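Local coordinates for chitin elicitor-binding protein (Oryza sativa subsp. japonica, PDB 5JCD) that binds chitin oligosaccharides from fungal cell walls and takes part in relaying the elicitor signal that sets off rice defence responses, at residues N2-V7 against P131-D137; K163-T167 against V191-V195. One frame throughout, in Å; residues are numbered along the deposited sequence.

Contact 1 (N2-V7 against P131-D137); sequences NFTCAV and PLPCSCD
D137 and A6 make the shortest bond: A6 N points almost straight (174°) at D137 OD1, 2.7 Å off, which receives it on its syn lone pair. The other oxygen, OD2, forms a salt bridge with R174, so both carboxylate oxygens are held. Two residues earlier, S135 OG gives its hydrogen to T4 O at 2.8 Å, in the carbonyl plane, and accepts from D137 N at 3.0 Å, closing an ST turn. At the far end N2 ND2 reaches P131 O over 3.1 Å; CG anti to the backbone N (chi1 -160°) carries the amide across to it, while N2 OD1 takes F3 N at 2.8 Å from above its carbonyl plane. An alanine here removes both the donor to P131 O and the acceptor of F3 N, and is likely to leave the start of the chain less firmly tied to 131-133. Packing follows: P133 CB sits over the centre of one F3 ring face, 3.7 Å from the centroid, a CH-pi contact. Backbones of F3 and C134 both bond G77 in strand 76-79. Disulfides run outward, C5 to C72, C134 to C70 and C136 to C13; CXC pairs such as C134/C136 and C70/C72 are characteristic of the links between LysM modules in plant chitin receptors.

Contact 2 (K163-T167 against V191-V195); sequences KYGVT and VPLPV
Y164 and V191 meet at about a right angle: the CG1 methyl of V191 reaches the root of the tyrosine, 3.8 Å from Y164 CB and a little farther from CG and CD2, on a slant to the ring. With its CG anti to the carbonyl carbon (chi1 -70°), Y164 turns its ring to where L193 CD1 also approaches obliquely, 4.2 Å from CD1 of the tyrosine. CG of K163 lies over the centre of one face of the same ring, and L147 of the neighbouring strand 145-150 touches both Y164 and L193. Past G165, V166 lays its CG2 methyl against P192 O, at 3.2 Å, and the ring of P194, 3.7 Å from its CD; the two side chains meet at a slant. P194 in turn nestles against two main-chain carbonyls, its CG 3.1 Å from G165 O and its CD 3.5 Å from Y164 O. G165, at positive phi, is the C-prime residue of the Schellman motif that ends helix 157-163; the chain reverses there, and V166 then lies against the strand. The joint thus lies between the first helix and the last strand of the beta-alpha-alpha-beta LysM fold. Methyls, proline CH groups and the tyrosine touch one another and a few main-chain carbonyls, with no hydrogen bond between the segments, so shape probably sets how the turn sits on the strand.

Both contacts reach the same mixed sheet of this LysM-bearing part of the receptor, but through different strands, and their nearest atoms stay about 5 Å apart. Contact 1 is the more buried and more polar, 500 Å² against 262 Å² of surface: it joins the N-terminal segment 2-7 to strand 133-134 and the loop after it through side-chain hydrogen bonds and a CH-pi contact, while disulfides anchor the segments to strands 12-20 and 63-72. Contact 2, its centre about 16 Å from that of the chain, joins the end of helix 157-163 to strand 188-193 and the last residues of this piece, where methyls and prolines suffice. R174 of helix 168-174 pairs with contact 1, while that helix also packs on V191 and P192 of contact 2.

Contact 1 (N2-V7 against P131-D137)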
# COMPACT_ATOMS: atom_id res chain seq x y z
N ASN A 2 4.58 3.02 9.82
CA ASN A 2 4.26 2.17 8.69
C ASN A 2 3.49 0.87 9.08
O ASN A 2 2.59 0.93 9.93
CB ASN A 2 5.62 1.89 8.04
CG ASN A 2 5.56 1.43 6.59
OD1 ASN A 2 5.49 0.22 6.35
ND2 ASN A 2 5.70 2.37 5.61
N PHE A 3 3.82 -0.29 8.50
CA PHE A 3 3.37 -1.57 9.06
C PHE A 3 4.54 -2.24 9.73
O PHE A 3 5.66 -2.20 9.24
CB PHE A 3 2.79 -2.55 8.03
CG PHE A 3 1.48 -2.13 7.44
CD1 PHE A 3 0.78 -1.04 7.96
CD2 PHE A 3 0.95 -2.82 6.35
CE1 PHE A 3 -0.41 -0.64 7.41
CE2 PHE A 3 -0.25 -2.43 5.79
CZ PHE A 3 -0.94 -1.34 6.31
N THR A 4 4.26 -2.84 10.86
CA THR A 4 5.27 -3.53 11.63
C THR A 4 5.65 -4.91 11.01
O THR A 4 4.83 -5.59 10.41
CB THR A 4 4.74 -3.63 13.08
OG1 THR A 4 5.28 -2.55 13.85
CG2 THR A 4 5.02 -4.97 13.74
N CYS A 5 6.91 -5.32 11.18
CA CYS A 5 7.37 -6.63 10.74
C CYS A 5 8.49 -7.08 11.66
O CYS A 5 9.46 -6.35 11.86
CB CYS A 5 7.89 -6.58 9.30
SG CYS A 5 8.36 -8.19 8.63
N ALA A 6 8.38 -8.30 12.18
CA ALA A 6 9.27 -8.77 13.24
C ALA A 6 10.20 -9.93 12.85
O ALA A 6 10.93 -10.45 13.70
CB ALA A 6 8.44 -9.18 14.44
N VAL A 7 10.18 -10.33 11.58
CA VAL A 7 11.01 -11.42 11.09
C VAL A 7 12.40 -10.94 10.76
O VAL A 7 12.69 -9.75 10.86
CB VAL A 7 10.38 -12.07 9.87
CG1 VAL A 7 8.95 -12.56 10.19
CG2 VAL A 7 10.36 -11.08 8.73
N PRO A 131 8.02 4.32 0.34
CA PRO A 131 7.96 3.09 1.13
C PRO A 131 6.53 2.65 1.48
O PRO A 131 6.12 2.81 2.62
CB PRO A 131 8.68 3.48 2.42
CG PRO A 131 8.32 4.95 2.58
CD PRO A 131 8.27 5.50 1.17
N LEU A 132 5.80 2.08 0.53
CA LEU A 132 4.47 1.52 0.83
C LEU A 132 4.53 0.54 2.00
O LEU A 132 5.45 -0.29 2.11
CB LEU A 132 3.90 0.83 -0.40
CG LEU A 132 3.88 1.73 -1.64
CD1 LEU A 132 3.50 0.94 -2.86
CD2 LEU A 132 2.87 2.87 -1.43
N PRO A 133 3.55 0.63 2.90
CA PRO A 133 3.57 -0.20 4.10
C PRO A 133 3.24 -1.67 3.84
O PRO A 133 2.33 -2.02 3.07
CB PRO A 133 2.50 0.46 4.98
CG PRO A 133 1.52 1.00 4.00
CD PRO A 133 2.30 1.40 2.77
N CYS A 134 3.98 -2.55 4.49
CA CYS A 134 3.82 -3.97 4.30
C CYS A 134 4.44 -4.71 5.46
O CYS A 134 5.00 -4.10 6.37
CB CYS A 134 4.46 -4.43 2.98
SG CYS A 134 6.26 -4.13 2.82
N SER A 135 4.32 -6.03 5.43
CA SER A 135 4.94 -6.89 6.41
C SER A 135 5.04 -8.28 5.84
O SER A 135 4.32 -8.62 4.88
CB SER A 135 4.11 -6.93 7.70
OG SER A 135 4.72 -7.77 8.67
N CYS A 136 5.90 -9.08 6.44
CA CYS A 136 5.93 -10.49 6.08
C CYS A 136 5.60 -11.34 7.32
O CYS A 136 5.82 -12.55 7.31
CB CYS A 136 7.28 -10.87 5.49
SG CYS A 136 7.85 -9.85 4.06
N ASP A 137 5.11 -10.72 8.40
CA ASP A 137 4.75 -11.45 9.62
C ASP A 137 3.69 -12.45 9.27
O ASP A 137 2.84 -12.17 8.43
CB ASP A 137 4.16 -10.54 10.71
CG ASP A 137 5.18 -9.64 11.37
OD1 ASP A 137 6.38 -9.99 11.42
OD2 ASP A 137 4.77 -8.55 11.85

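Contact 2 (K163-T167 against V191-V195)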
# COMPACT_ATOMS: atom_id res chain seq x y z
N LYS A 163 -15.26 -9.22 4.65
CA LYS A 163 -14.97 -9.14 3.22
C LYS A 163 -13.59 -9.76 2.89
O LYS A 163 -13.38 -10.27 1.79
CB LYS A 163 -15.06 -7.69 2.68
CG LYS A 163 -14.49 -7.64 1.27
CD LYS A 163 -14.88 -6.51 0.37
CE LYS A 163 -14.51 -6.94 -1.07
NZ LYS A 163 -14.94 -6.01 -2.15
N TYR A 164 -12.64 -9.73 3.82
CA TYR A 164 -11.32 -10.28 3.53
C TYR A 164 -11.09 -11.64 4.16
O TYR A 164 -9.94 -12.08 4.27
CB TYR A 164 -10.20 -9.27 3.85
CG TYR A 164 -10.25 -8.13 2.86
CD1 TYR A 164 -9.97 -8.35 1.51
CD2 TYR A 164 -10.61 -6.84 3.26
CE1 TYR A 164 -10.05 -7.32 0.59
CE2 TYR A 164 -10.68 -5.79 2.33
CZ TYR A 164 -10.40 -6.04 1.01
OH TYR A 164 -10.48 -5.03 0.10
N GLY A 165 -12.17 -12.28 4.59
CA GLY A 165 -12.12 -13.65 5.09
C GLY A 165 -11.21 -13.72 6.29
O GLY A 165 -10.39 -14.62 6.45
N VAL A 166 -11.36 -12.71 7.13
CA VAL A 166 -10.55 -12.59 8.30
C VAL A 166 -11.46 -12.38 9.50
O VAL A 166 -12.59 -11.90 9.37
CB VAL A 166 -9.52 -11.46 8.10
CG1 VAL A 166 -9.35 -10.59 9.32
CG2 VAL A 166 -8.20 -12.04 7.64
N THR A 167 -11.01 -12.83 10.65
CA THR A 167 -11.72 -12.59 11.89
C THR A 167 -11.61 -11.12 12.32
O THR A 167 -10.54 -10.51 12.18
CB THR A 167 -11.20 -13.55 12.99
OG1 THR A 167 -12.19 -14.56 13.22
CG2 THR A 167 -10.98 -12.83 14.28
N VAL A 191 -4.27 -5.55 6.66
CA VAL A 191 -5.17 -6.70 6.59
C VAL A 191 -4.44 -8.00 6.24
O VAL A 191 -3.94 -8.15 5.12
CB VAL A 191 -6.26 -6.44 5.55
CG1 VAL A 191 -7.31 -7.52 5.63
CG2 VAL A 191 -6.90 -5.10 5.81
N PRO A 192 -4.34 -8.93 7.19
CA PRO A 192 -3.62 -10.17 6.86
C PRO A 192 -4.48 -11.20 6.11
O PRO A 192 -5.17 -12.00 6.72
CB PRO A 192 -3.21 -10.71 8.24
CG PRO A 192 -4.08 -10.01 9.24
CD PRO A 192 -4.90 -8.97 8.55
N LEU A 193 -4.42 -11.16 4.78
CA LEU A 193 -5.19 -12.09 3.95
C LEU A 193 -4.69 -13.51 4.14
O LEU A 193 -3.50 -13.80 3.91
CB LEU A 193 -5.12 -11.71 2.46
CG LEU A 193 -5.97 -10.59 1.88
CD1 LEU A 193 -6.10 -9.41 2.82
CD2 LEU A 193 -5.42 -10.17 0.53
N PRO A 194 -5.61 -14.40 4.55
CA PRO A 194 -5.40 -15.82 4.87
C PRO A 194 -4.69 -16.51 3.72
O PRO A 194 -3.88 -17.41 3.94
CB PRO A 194 -6.81 -16.40 5.03
CG PRO A 194 -7.75 -15.28 4.87
CD PRO A 194 -7.02 -14.00 4.70
N VAL A 195 -5.03 -16.07 2.51
CA VAL A 195 -4.39 -16.54 1.28
C VAL A 195 -2.87 -16.75 1.41
O VAL A 195 -2.39 -17.82 1.79
CB VAL A 195 -4.69 -15.57 0.11